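Local structure of putative isomerase (Streptomyces coelicolor A3, 2OQH) at residues W11-P16 / R33-V38; W47-W52 / G303-A308; I134-A139 / K170-C175; P242-M247 / V266-V271; L292-H297 / P317-A322. The protein probably acts on sugar acids, perhaps dehydrating D-glucarate to 5-dehydro-4-deoxy-D-glucarate, as an enolase-superfamily enzyme with a TIM-barrel catalytic domain. All blocks are in the same frame, centred on the assembly; numbering follows the deposited sequence.

Contacts 1, 2 and 4 are buried, contact 5 is partly so, and contact 3 lies at the surface. Contact 1 pairs two strands of the N-terminal antiparallel sheet; contact 2 carries the next strand of that sheet onto a barrel helix, and the salt bridge Arg33–Glu49 joins the two. Contacts 3, 4 and 5 belong to the barrel. Contacts 4 and 5 share its sheet, since strands 266-269 and 293-296 are neighbours, and their centres lie about 9 Å apart. Chemistry follows place: backbone ladders in contacts 1 and 4, a carboxylate at a helix start in contact 2, a salt bridge with waters in contact 3, and in contact 5 apolar packing beside two waters.

Contact 1 of 5, residues W11-P16 / R33-V38; sequences WVVNLP and RTVVRV
Two reciprocal pairs of backbone hydrogen bonds tie Trp11 to Val35 and Val13 to Arg33. In the first, Trp11 N donates to Val35 O at 2.9 Å and Val35 N donates back to Trp11 O; in the second, Val13 N reaches Arg33 O at 2.8 Å and Arg33 N answers to Val13 O. Val12 and Thr34 form the non-hydrogen-bonded pair between them. Farther along, the indole of Trp11 meets the guanidinium of Arg37 edge to face: CH2 stands over the centre of the flat group, 3.6 Å from CZ, with the two planes 86° apart. The salt bridge from Arg37 NH2 to Asp9 takes up the polar end. These strands are the first two of a three-stranded antiparallel meander in the N-terminal domain that accompanies the barrel in enolase-superfamily enzymes. Trp11 CG lies anti to the carbonyl carbon (chi1 -68°), which lets the six-membered ring run along the sheet until CZ3 comes 3.7 Å from Arg37 CB. Replacing Trp11 by an alanine would probably deprive the Arg37 guanidinium of the ring edge over its face and Trp47 of an aromatic neighbour. On the same face the branched valines suit the strand, Val13 CG2 resting 4.2 Å from Val35 CG2. Across the sheet, Val12 CG2 packs 4.0 Å from Thr34 OG1, whose hydroxyl bonds to Trp52 O, and both side chains press on helix 54-63.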
# COMPACT_ATOMS: atom_id res chain seq x y z
N TRP A 11 19.41 -7.34 0.32
CA TRP A 11 19.21 -8.43 1.28
C TRP A 11 17.76 -8.87 1.17
O TRP A 11 16.89 -8.06 0.87
CB TRP A 11 19.42 -7.96 2.72
CG TRP A 11 20.83 -7.60 3.11
CD1 TRP A 11 21.77 -8.42 3.66
CD2 TRP A 11 21.42 -6.29 3.04
NE1 TRP A 11 22.91 -7.71 3.94
CE2 TRP A 11 22.73 -6.40 3.57
CE3 TRP A 11 20.98 -5.04 2.58
CZ2 TRP A 11 23.59 -5.30 3.66
CZ3 TRP A 11 21.85 -3.95 2.67
CH2 TRP A 11 23.13 -4.09 3.20
N VAL A 12 17.51 -10.15 1.40
CA VAL A 12 16.15 -10.67 1.41
C VAL A 12 16.00 -11.12 2.86
O VAL A 12 16.86 -11.81 3.39
CB VAL A 12 15.96 -11.88 0.47
CG1 VAL A 12 14.56 -12.46 0.64
CG2 VAL A 12 16.15 -11.44 -0.97
N VAL A 13 14.92 -10.71 3.51
CA VAL A 13 14.71 -11.06 4.90
C VAL A 13 13.31 -11.58 5.21
O VAL A 13 12.36 -11.31 4.47
CB VAL A 13 14.98 -9.84 5.80
CG1 VAL A 13 16.38 -9.31 5.56
CG2 VAL A 13 13.96 -8.75 5.49
N ASN A 14 13.22 -12.34 6.30
CA ASN A 14 11.95 -12.91 6.77
C ASN A 14 11.70 -12.31 8.14
O ASN A 14 12.54 -12.45 9.04
CB ASN A 14 12.06 -14.43 6.94
CG ASN A 14 12.09 -15.18 5.62
OD1 ASN A 14 12.03 -14.59 4.54
ND2 ASN A 14 12.20 -16.51 5.70
N LEU A 15 10.57 -11.64 8.33
CA LEU A 15 10.27 -11.08 9.64
C LEU A 15 8.96 -11.66 10.13
O LEU A 15 8.06 -11.94 9.33
CB LEU A 15 10.18 -9.55 9.59
CG LEU A 15 11.53 -8.83 9.54
CD1 LEU A 15 12.13 -9.00 8.16
CD2 LEU A 15 11.34 -7.36 9.85
N PRO A 16 8.85 -11.87 11.45
CA PRO A 16 7.64 -12.43 12.04
C PRO A 16 6.48 -11.44 12.02
O PRO A 16 6.68 -10.22 11.99
CB PRO A 16 8.09 -12.75 13.46
CG PRO A 16 9.01 -11.60 13.77
CD PRO A 16 9.84 -11.52 12.49
N ARG A 33 10.62 -9.86 2.72
CA ARG A 33 10.80 -8.55 2.09
C ARG A 33 12.24 -8.38 1.59
O ARG A 33 13.17 -8.98 2.12
CB ARG A 33 10.51 -7.43 3.10
CG ARG A 33 9.16 -7.54 3.80
CD ARG A 33 8.01 -7.21 2.87
NE ARG A 33 8.03 -5.81 2.45
CZ ARG A 33 7.05 -5.22 1.78
NH1 ARG A 33 5.96 -5.91 1.45
NH2 ARG A 33 7.14 -3.94 1.44
N THR A 34 12.40 -7.56 0.56
CA THR A 34 13.72 -7.28 -0.01
C THR A 34 14.14 -5.89 0.46
O THR A 34 13.38 -4.92 0.33
CB THR A 34 13.69 -7.29 -1.56
OG1 THR A 34 13.51 -8.63 -2.02
CG2 THR A 34 14.99 -6.72 -2.13
N VAL A 35 15.34 -5.78 1.03
CA VAL A 35 15.85 -4.50 1.51
C VAL A 35 17.05 -4.08 0.68
O VAL A 35 17.91 -4.89 0.34
CB VAL A 35 16.29 -4.58 2.99
CG1 VAL A 35 16.71 -3.21 3.47
CG2 VAL A 35 15.15 -5.12 3.84
N VAL A 36 17.11 -2.79 0.35
CA VAL A 36 18.20 -2.27 -0.47
C VAL A 36 18.89 -1.09 0.21
O VAL A 36 18.24 -0.31 0.90
CB VAL A 36 17.65 -1.79 -1.84
CG1 VAL A 36 18.77 -1.16 -2.67
CG2 VAL A 36 17.02 -2.96 -2.58
N ARG A 37 20.21 -1.00 0.04
CA ARG A 37 20.97 0.11 0.61
C ARG A 37 21.77 0.77 -0.50
O ARG A 37 22.52 0.11 -1.23
CB ARG A 37 21.95 -0.35 1.70
CG ARG A 37 22.85 0.79 2.23
CD ARG A 37 23.90 0.32 3.25
NE ARG A 37 24.84 -0.62 2.65
CZ ARG A 37 25.59 -1.48 3.33
NH1 ARG A 37 25.54 -1.53 4.65
NH2 ARG A 37 26.39 -2.31 2.67
N VAL A 38 21.62 2.08 -0.63
CA VAL A 38 22.36 2.81 -1.64
C VAL A 38 23.45 3.62 -0.94
O VAL A 38 23.16 4.49 -0.13
CB VAL A 38 21.44 3.75 -2.45
CG1 VAL A 38 22.27 4.62 -3.38
CG2 VAL A 38 20.45 2.92 -3.25

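Contact 2 of 5, residues W47-W52 / G303-A308; sequences WGETMW and GIATAA
Glu49 lies along the first turn of helix 303-315, its carboxylate against the methyl of Ala305 (CD to CB 3.7 Å) and its CB against Ile304 CB at 3.8 Å. This is the seam between the two domains of the enolase fold: strand 45-51 of the N-terminal sheet runs nearly crosswise, at 100°, over the start of a barrel helix. With CG anti to the backbone N (chi1 175°) and a bend at chi2, the chain brings the carboxylate there. A first-turn amide, Ala305 N, donates to Glu49 OE1 at 3.2 Å, approaching from well above the carboxylate plane, with an almost straight N-H...O angle of 172°. The partial positive charge of the helix start would probably draw the carboxylate in. The small methyl of Ala305 probably allows this close approach. The other oxygen, OE2, forms a salt bridge with Arg33 and also accepts from Leu302 N, which should hold the group's rotation. Ile304 supplies apolar packing against the strand: its CG2 touches Trp47 O and Gly48 CA, and its CD1 lies 4.2 Å from Trp47 CB. One water completes the join, donating to Glu49 OE1 at 2.9 Å and accepting from Ile304 N at 3.1 Å.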
# COMPACT_ATOMS: atom_id res chain seq x y z
N TRP A 47 18.09 3.77 2.41
CA TRP A 47 17.49 2.45 2.56
C TRP A 47 16.11 2.36 1.94
O TRP A 47 15.34 3.32 1.97
CB TRP A 47 17.39 2.05 4.03
CG TRP A 47 18.73 1.87 4.67
CD1 TRP A 47 19.52 2.84 5.19
CD2 TRP A 47 19.44 0.64 4.82
NE1 TRP A 47 20.70 2.29 5.65
CE2 TRP A 47 20.67 0.94 5.44
CE3 TRP A 47 19.16 -0.70 4.48
CZ2 TRP A 47 21.63 -0.05 5.73
CZ3 TRP A 47 20.12 -1.68 4.77
CH2 TRP A 47 21.33 -1.35 5.39
N GLY A 48 15.80 1.19 1.40
CA GLY A 48 14.50 0.96 0.79
C GLY A 48 14.06 -0.46 1.08
O GLY A 48 14.89 -1.35 1.28
N GLU A 49 12.75 -0.67 1.12
CA GLU A 49 12.20 -1.99 1.39
C GLU A 49 11.06 -2.21 0.42
O GLU A 49 10.27 -1.30 0.15
CB GLU A 49 11.66 -2.05 2.82
CG GLU A 49 10.95 -3.34 3.18
CD GLU A 49 9.83 -3.13 4.18
OE1 GLU A 49 10.00 -2.31 5.11
OE2 GLU A 49 8.77 -3.79 4.05
N THR A 50 10.97 -3.42 -0.12
CA THR A 50 9.90 -3.71 -1.07
C THR A 50 9.43 -5.15 -0.87
O THR A 50 9.96 -5.88 -0.03
CB THR A 50 10.38 -3.47 -2.52
OG1 THR A 50 9.24 -3.44 -3.39
CG2 THR A 50 11.34 -4.56 -2.97
N MSE A 51 8.43 -5.57 -1.64
CA MSE A 51 7.86 -6.90 -1.51
C MSE A 51 8.69 -8.07 -2.01
O MSE A 51 9.65 -7.91 -2.77
CB MSE A 51 6.51 -6.93 -2.21
CG MSE A 51 6.62 -7.06 -3.71
SE MSE A 51 4.93 -6.83 -4.60
CE MSE A 51 4.07 -8.49 -4.12
N TRP A 52 8.30 -9.26 -1.56
CA TRP A 52 8.92 -10.53 -1.92
C TRP A 52 10.42 -10.64 -1.73
O TRP A 52 11.08 -9.68 -1.31
CB TRP A 52 8.54 -10.89 -3.36
CG TRP A 52 7.09 -11.24 -3.50
CD1 TRP A 52 6.05 -10.75 -2.76
CD2 TRP A 52 6.51 -12.12 -4.47
NE1 TRP A 52 4.86 -11.27 -3.21
CE2 TRP A 52 5.11 -12.11 -4.26
CE3 TRP A 52 7.03 -12.92 -5.49
CZ2 TRP A 52 4.23 -12.87 -5.04
CZ3 TRP A 52 6.15 -13.67 -6.27
CH2 TRP A 52 4.77 -13.64 -6.04
N GLY A 303 8.42 -1.32 8.48
CA GLY A 303 8.85 0.02 8.84
C GLY A 303 9.40 0.96 7.78
O GLY A 303 8.93 2.10 7.64
N ILE A 304 10.40 0.52 7.04
CA ILE A 304 10.99 1.37 6.01
C ILE A 304 9.95 1.72 4.94
O ILE A 304 9.75 2.89 4.62
CB ILE A 304 12.21 0.69 5.36
CG1 ILE A 304 13.28 0.42 6.43
CG2 ILE A 304 12.79 1.58 4.27
CD1 ILE A 304 14.48 -0.36 5.92
N ALA A 305 9.29 0.71 4.40
CA ALA A 305 8.28 0.91 3.36
C ALA A 305 7.15 1.81 3.86
O ALA A 305 6.74 2.76 3.16
CB ALA A 305 7.73 -0.42 2.90
N THR A 306 6.64 1.52 5.05
CA THR A 306 5.57 2.32 5.63
C THR A 306 6.01 3.77 5.79
O THR A 306 5.22 4.69 5.59
CB THR A 306 5.13 1.77 7.00
OG1 THR A 306 4.59 0.46 6.85
CG2 THR A 306 4.08 2.68 7.63
N ALA A 307 7.27 3.97 6.16
CA ALA A 307 7.81 5.31 6.34
C ALA A 307 7.73 6.10 5.03
O ALA A 307 7.38 7.28 5.02
CB ALA A 307 9.27 5.22 6.82
N ALA A 308 8.06 5.45 3.92
CA ALA A 308 8.01 6.09 2.61
C ALA A 308 6.56 6.49 2.31
O ALA A 308 6.29 7.59 1.84
CB ALA A 308 8.53 5.15 1.55
O HOH W 1 11.62 -2.29 7.53

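Contact 3 of 5, residues I134-A139 / K170-C175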
# COMPACT_ATOMS: atom_id res chain seq x y z
N ILE A 134 -10.62 -7.31 8.31
CA ILE A 134 -11.23 -8.48 8.93
C ILE A 134 -11.49 -9.52 7.85
O ILE A 134 -11.98 -9.20 6.77
CB ILE A 134 -12.56 -8.15 9.66
CG1 ILE A 134 -13.55 -7.53 8.69
CG2 ILE A 134 -12.30 -7.23 10.83
CD1 ILE A 134 -14.93 -7.31 9.31
N THR A 135 -11.14 -10.77 8.15
CA THR A 135 -11.35 -11.86 7.20
C THR A 135 -12.14 -12.94 7.91
O THR A 135 -12.24 -12.94 9.14
CB THR A 135 -10.02 -12.47 6.73
OG1 THR A 135 -9.51 -13.33 7.75
CG2 THR A 135 -8.99 -11.39 6.44
N ARG A 136 -12.71 -13.87 7.14
CA ARG A 136 -13.48 -14.95 7.74
C ARG A 136 -12.58 -15.79 8.64
O ARG A 136 -13.05 -16.49 9.54
CB ARG A 136 -14.10 -15.83 6.66
CG ARG A 136 -15.12 -15.10 5.81
CD ARG A 136 -15.86 -16.03 4.88
NE ARG A 136 -16.90 -15.31 4.15
CZ ARG A 136 -17.91 -15.90 3.52
NH1 ARG A 136 -18.03 -17.22 3.53
NH2 ARG A 136 -18.81 -15.16 2.88
N ALA A 137 -11.27 -15.70 8.40
CA ALA A 137 -10.31 -16.44 9.20
C ALA A 137 -10.31 -15.97 10.64
O ALA A 137 -9.61 -16.54 11.48
CB ALA A 137 -8.91 -16.30 8.61
N ASP A 138 -11.08 -14.92 10.94
CA ASP A 138 -11.14 -14.40 12.31
C ASP A 138 -12.25 -15.08 13.12
O ASP A 138 -12.35 -14.88 14.32
CB ASP A 138 -11.38 -12.89 12.32
CG ASP A 138 -10.16 -12.10 11.88
OD1 ASP A 138 -9.03 -12.48 12.27
OD2 ASP A 138 -10.32 -11.09 11.15
N ALA A 139 -13.08 -15.88 12.45
CA ALA A 139 -14.16 -16.59 13.11
C ALA A 139 -14.11 -18.06 12.72
O ALA A 139 -15.03 -18.57 12.09
CB ALA A 139 -15.50 -15.99 12.71
N LYS A 170 -12.47 -8.73 3.77
CA LYS A 170 -11.90 -9.45 2.64
C LYS A 170 -13.02 -10.33 2.10
O LYS A 170 -13.40 -11.31 2.72
CB LYS A 170 -10.72 -10.31 3.10
CG LYS A 170 -10.04 -11.09 1.99
CD LYS A 170 -8.84 -11.87 2.51
CE LYS A 170 -8.08 -12.56 1.38
NZ LYS A 170 -8.91 -13.59 0.68
N GLY A 171 -13.55 -9.95 0.94
CA GLY A 171 -14.63 -10.72 0.34
C GLY A 171 -14.17 -12.05 -0.19
O GLY A 171 -12.97 -12.30 -0.32
N THR A 172 -15.12 -12.92 -0.51
CA THR A 172 -14.83 -14.24 -1.04
C THR A 172 -15.74 -14.50 -2.23
O THR A 172 -16.53 -13.64 -2.62
CB THR A 172 -15.15 -15.33 -0.00
OG1 THR A 172 -16.56 -15.37 0.20
CG2 THR A 172 -14.45 -15.04 1.32
N THR A 173 -15.63 -15.70 -2.80
CA THR A 173 -16.47 -16.08 -3.94
C THR A 173 -17.91 -16.28 -3.48
O THR A 173 -18.80 -16.51 -4.29
CB THR A 173 -15.98 -17.38 -4.59
OG1 THR A 173 -15.91 -18.42 -3.59
CG2 THR A 173 -14.61 -17.18 -5.21
N ASP A 174 -18.13 -16.20 -2.17
CA ASP A 174 -19.46 -16.36 -1.58
C ASP A 174 -20.07 -14.97 -1.39
O ASP A 174 -20.08 -14.43 -0.29
CB ASP A 174 -19.33 -17.10 -0.23
CG ASP A 174 -20.62 -17.08 0.59
OD1 ASP A 174 -21.72 -17.08 0.00
OD2 ASP A 174 -20.53 -17.06 1.85
N CYS A 175 -20.58 -14.41 -2.49
CA CYS A 175 -21.19 -13.08 -2.49
C CYS A 175 -22.24 -12.93 -1.42
O CYS A 175 -22.19 -11.99 -0.63
CB CYS A 175 -21.89 -12.80 -3.82
SG CYS A 175 -20.94 -13.24 -5.22
O HOH W 2 -16.07 -12.65 3.58
O HOH W 3 -12.32 -13.43 4.44
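The guanidinium of Arg136 has Thr172 OG1 over one face, 3.5 Å above its plane and displaced toward the rim, and Asp174 OD2 at its edge, exactly in plane. The hydroxyl contributes contact there rather than a bond. The edge is the charged one: NH1 and NH2 both close end-on upon the single oxygen OD2 of Asp174, NH2 at 2.8 Å and NH1 at 3.0 Å. The carboxylate stands almost square to the guanidinium (88°), and NH1 meets the anti lone pair of OD2 while NH2 comes from above the carboxylate plane. NH2 has a second acid in Asp178, and an arginine suits the place because its several N-H groups can serve both. Its chain runs extended from CG to NE, which carries the charge across to the other loop. The two segments follow barrel strands 127-134 and 166-170, at the C-terminal ends of parallel neighbours, the end at which enolase-superfamily barrels carry their active sites. A last rung of that sheet is Lys170 N to Ile134 O, 3.1 Å. Beyond it the strands part, and two waters span the gap to Lys170 O: one accepts from Arg136 NE at 2.8 Å, the other from Arg136 N. The methyl CG2 of Thr135 rests on Lys170 CB at 3.9 Å. Thr172 OG1 takes the amide proton of Asp174 in an ST turn, and Asp174 is itself the N-cap of helix 175-188, its OD1 making a weak bond to Gly177 N.

Contact 4 of 5, residues P242-M247 / V266-V271; sequences PLCTNM and VIHGDV
A beta-alpha-beta unit of the barrel brings Cys244 and Thr245 beside Val266, Ile267 and His268: strand 243-245, helix 252-260 and strand 266-269, the two strands parallel and 23° apart. Three backbone hydrogen bonds make the ladder: Val266 N to Leu243 O at 2.9 Å, Thr245 N to Val266 O, and His268 N to Thr245 O at 3.0 Å, the last donor lying close to the line of the carbonyl. Cys244 and Val266 share a face, and the thiol, anti to the backbone N (chi1 -179°), reaches along the neighbouring strand. There SG touches Val266 CG1 at 3.8 Å and His268 CD2 at 3.3 Å, approaching the imidazole obliquely. Asn246 lies side by side with His268, CB to CB 3.4 Å, and its ND2 stands 3.6 Å from His268 CD2. Thr245, whose side chain is on the face of Ile267, uses OG1 to accept from Met247 N in an ST turn and also bonds to Asp224. Replacing His268 with an alanine would probably strip the sulfur of Cys244 of its aromatic neighbour and leave Glu223 without the weak bond from NE2. The compact, polarisable thiol suits a place this close to the ring, and with Asn246 alongside and Glu223 at NE2 the imidazole is probably hindered from turning.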
# COMPACT_ATOMS: atom_id res chain seq x y z
N PRO A 242 -19.33 3.99 -4.35
CA PRO A 242 -18.06 4.36 -4.99
C PRO A 242 -17.24 3.08 -5.27
O PRO A 242 -17.13 2.21 -4.42
CB PRO A 242 -17.40 5.26 -3.94
CG PRO A 242 -18.58 5.91 -3.28
CD PRO A 242 -19.54 4.75 -3.11
N LEU A 243 -16.70 2.99 -6.48
CA LEU A 243 -15.91 1.83 -6.89
C LEU A 243 -14.41 2.12 -6.82
O LEU A 243 -13.93 3.13 -7.34
CB LEU A 243 -16.31 1.44 -8.32
CG LEU A 243 -16.08 -0.00 -8.77
CD1 LEU A 243 -16.95 -0.95 -7.94
CD2 LEU A 243 -16.40 -0.13 -10.25
N CYS A 244 -13.67 1.23 -6.17
CA CYS A 244 -12.24 1.41 -6.00
C CYS A 244 -11.44 0.26 -6.61
O CYS A 244 -11.96 -0.85 -6.77
CB CYS A 244 -11.93 1.52 -4.50
SG CYS A 244 -10.20 1.77 -4.06
N THR A 245 -10.19 0.52 -6.96
CA THR A 245 -9.34 -0.51 -7.55
C THR A 245 -7.85 -0.33 -7.28
O THR A 245 -7.36 0.78 -7.07
CB THR A 245 -9.49 -0.56 -9.09
OG1 THR A 245 -8.90 -1.77 -9.59
CG2 THR A 245 -8.75 0.61 -9.74
N ASN A 246 -7.14 -1.45 -7.30
CA ASN A 246 -5.69 -1.47 -7.18
C ASN A 246 -5.29 -2.71 -7.97
O ASN A 246 -4.23 -3.28 -7.77
CB ASN A 246 -5.21 -1.55 -5.71
CG ASN A 246 -5.61 -2.83 -5.01
OD1 ASN A 246 -5.24 -3.93 -5.43
ND2 ASN A 246 -6.36 -2.70 -3.93
N MSE A 247 -6.18 -3.10 -8.88
CA MSE A 247 -5.99 -4.25 -9.75
C MSE A 247 -6.26 -4.01 -11.24
O MSE A 247 -5.58 -4.60 -12.08
CB MSE A 247 -6.86 -5.42 -9.29
CG MSE A 247 -6.42 -6.05 -7.97
SE MSE A 247 -7.59 -7.51 -7.41
CE MSE A 247 -7.04 -8.83 -8.70
N VAL A 266 -12.49 5.63 -7.36
CA VAL A 266 -11.39 5.78 -6.42
C VAL A 266 -10.24 4.87 -6.82
O VAL A 266 -10.46 3.70 -7.15
CB VAL A 266 -11.84 5.39 -4.98
CG1 VAL A 266 -10.69 5.57 -4.00
CG2 VAL A 266 -13.04 6.23 -4.56
N ILE A 267 -9.02 5.40 -6.80
CA ILE A 267 -7.86 4.60 -7.15
C ILE A 267 -6.91 4.46 -5.97
O ILE A 267 -6.71 5.41 -5.22
CB ILE A 267 -7.07 5.20 -8.32
CG1 ILE A 267 -7.95 5.25 -9.58
CG2 ILE A 267 -5.83 4.36 -8.60
CD1 ILE A 267 -7.25 5.83 -10.79
N HIS A 268 -6.34 3.27 -5.80
CA HIS A 268 -5.39 3.00 -4.73
C HIS A 268 -3.96 3.24 -5.21
O HIS A 268 -3.53 2.63 -6.19
CB HIS A 268 -5.49 1.54 -4.27
CG HIS A 268 -6.34 1.33 -3.06
ND1 HIS A 268 -6.08 1.94 -1.85
CD2 HIS A 268 -7.42 0.55 -2.86
CE1 HIS A 268 -6.97 1.55 -0.96
NE2 HIS A 268 -7.80 0.71 -1.54
N GLY A 269 -3.24 4.12 -4.54
CA GLY A 269 -1.85 4.35 -4.91
C GLY A 269 -1.05 3.30 -4.17
O GLY A 269 -1.59 2.60 -3.31
N ASP A 270 0.23 3.17 -4.50
CA ASP A 270 1.12 2.20 -3.85
C ASP A 270 2.48 2.34 -4.52
O ASP A 270 2.67 1.94 -5.68
CB ASP A 270 0.59 0.77 -4.01
CG ASP A 270 1.51 -0.27 -3.38
OD1 ASP A 270 2.60 0.10 -2.88
OD2 ASP A 270 1.15 -1.46 -3.38
N VAL A 271 3.42 2.92 -3.79
CA VAL A 271 4.76 3.14 -4.30
C VAL A 271 5.40 1.89 -4.87
O VAL A 271 6.05 1.93 -5.91
CB VAL A 271 5.66 3.71 -3.19
CG1 VAL A 271 7.12 3.70 -3.64
CG2 VAL A 271 5.22 5.11 -2.85

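Contact 5 of 5, residues L292-H297 / P317-A322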
# COMPACT_ATOMS: atom_id res chain seq x y z
N LEU A 292 -11.27 11.95 -8.84
CA LEU A 292 -11.27 10.60 -8.30
C LEU A 292 -10.78 10.64 -6.87
O LEU A 292 -9.97 11.49 -6.51
CB LEU A 292 -10.32 9.70 -9.08
CG LEU A 292 -10.50 9.51 -10.58
CD1 LEU A 292 -9.43 8.55 -11.08
CD2 LEU A 292 -11.90 8.97 -10.88
N GLY A 293 -11.30 9.75 -6.04
CA GLY A 293 -10.82 9.68 -4.68
C GLY A 293 -9.53 8.89 -4.79
O GLY A 293 -9.25 8.30 -5.84
N MSE A 294 -8.71 8.88 -3.74
CA MSE A 294 -7.46 8.13 -3.75
C MSE A 294 -7.13 7.67 -2.34
O MSE A 294 -7.48 8.33 -1.37
CB MSE A 294 -6.29 8.97 -4.28
CG MSE A 294 -4.96 8.22 -4.30
SE MSE A 294 -3.40 9.27 -4.81
CE MSE A 294 -2.18 7.82 -5.19
N ASN A 295 -6.45 6.54 -2.24
CA ASN A 295 -6.04 6.01 -0.95
C ASN A 295 -4.80 5.18 -1.26
O ASN A 295 -4.43 5.06 -2.43
CB ASN A 295 -7.15 5.12 -0.37
CG ASN A 295 -7.06 4.96 1.14
OD1 ASN A 295 -6.27 5.64 1.81
ND2 ASN A 295 -7.88 4.07 1.68
N LEU A 296 -4.15 4.62 -0.25
CA LEU A 296 -2.99 3.79 -0.51
C LEU A 296 -3.29 2.34 -0.19
O LEU A 296 -3.99 2.03 0.78
CB LEU A 296 -1.78 4.26 0.29
CG LEU A 296 -1.14 5.59 -0.11
CD1 LEU A 296 0.14 5.79 0.68
CD2 LEU A 296 -0.85 5.61 -1.61
N HIS A 297 -2.78 1.45 -1.03
CA HIS A 297 -2.95 0.02 -0.87
C HIS A 297 -1.72 -0.52 -0.16
O HIS A 297 -0.62 -0.02 -0.36
CB HIS A 297 -3.09 -0.63 -2.25
CG HIS A 297 -3.01 -2.13 -2.22
ND1 HIS A 297 -1.85 -2.81 -2.49
CD2 HIS A 297 -3.95 -3.07 -1.98
CE1 HIS A 297 -2.08 -4.11 -2.42
NE2 HIS A 297 -3.35 -4.29 -2.11
N PRO A 317 -2.51 16.25 -0.35
CA PRO A 317 -3.88 16.61 0.01
C PRO A 317 -4.97 15.55 -0.26
O PRO A 317 -5.74 15.23 0.64
CB PRO A 317 -4.11 17.89 -0.79
CG PRO A 317 -2.78 18.56 -0.71
CD PRO A 317 -1.84 17.39 -1.01
N VAL A 318 -5.02 15.01 -1.47
CA VAL A 318 -6.05 14.03 -1.80
C VAL A 318 -6.04 12.72 -0.97
O VAL A 318 -7.05 12.02 -0.91
CB VAL A 318 -6.01 13.68 -3.31
CG1 VAL A 318 -4.79 12.82 -3.63
CG2 VAL A 318 -7.29 12.99 -3.73
N LEU A 319 -4.92 12.40 -0.34
CA LEU A 319 -4.86 11.19 0.47
C LEU A 319 -5.39 11.50 1.87
O LEU A 319 -4.68 11.41 2.87
CB LEU A 319 -3.42 10.68 0.53
CG LEU A 319 -2.95 10.06 -0.79
CD1 LEU A 319 -1.45 9.84 -0.79
CD2 LEU A 319 -3.69 8.76 -1.02
N SER A 320 -6.68 11.84 1.93
CA SER A 320 -7.34 12.21 3.17
C SER A 320 -8.13 11.09 3.84
O SER A 320 -8.85 11.33 4.81
CB SER A 320 -8.29 13.36 2.90
OG SER A 320 -9.26 12.97 1.94
N ARG A 321 -7.99 9.87 3.34
CA ARG A 321 -8.72 8.74 3.88
C ARG A 321 -7.85 7.87 4.78
O ARG A 321 -6.64 8.03 4.81
CB ARG A 321 -9.25 7.87 2.73
CG ARG A 321 -10.19 8.60 1.78
CD ARG A 321 -10.18 7.93 0.41
NE ARG A 321 -11.09 8.58 -0.54
CZ ARG A 321 -12.34 8.18 -0.78
NH1 ARG A 321 -12.83 7.12 -0.15
NH2 ARG A 321 -13.08 8.83 -1.67
N ALA A 322 -8.48 6.96 5.51
CA ALA A 322 -7.73 6.05 6.36
C ALA A 322 -7.14 5.05 5.37
O ALA A 322 -7.88 4.34 4.70
CB ALA A 322 -8.65 5.34 7.33
O HOH W 4 -9.45 10.56 -1.63
O HOH W 5 -6.22 8.46 1.60
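Leu319 wedges its CD2 into the tight half of the contact, 3.6 Å from Met294 CG and equally near Asn295 CA. The same methyl meets Leu296 CG at 4.2 Å. Met294, a selenomethionine, runs fully extended along this side, and its selenium lies 4.0 Å from Val318 CG1. The forked end of Leu319 suits the place, one methyl serving all three residues, and helices 277-289 and 303-315 lie against it. The other half is looser and wet. Arg321 stretches past Met294 O, and a water at the edge of its guanidinium, accepting from NE at 2.8 Å, also accepts from Met294 N and donates to Val318 O. A second water accepts from Arg321 N and sits 2.8 Å from Asn295 OD1. Direct polar contact comes from the amide of Asn295: ND2 donates to Ala322 O at 3.0 Å, from above the carbonyl plane, and is also hydrogen-bonded to Tyr221 OH. Arg321 NH1 forms a salt bridge with Glu220. Leu319 is the centre of an inverse gamma turn, a tight kink in the return loop 317-322. Strand 293-296, helix 303-315 and strand 323-324 follow one another in the chain, consistent with the beta-alpha repeat of a TIM barrel.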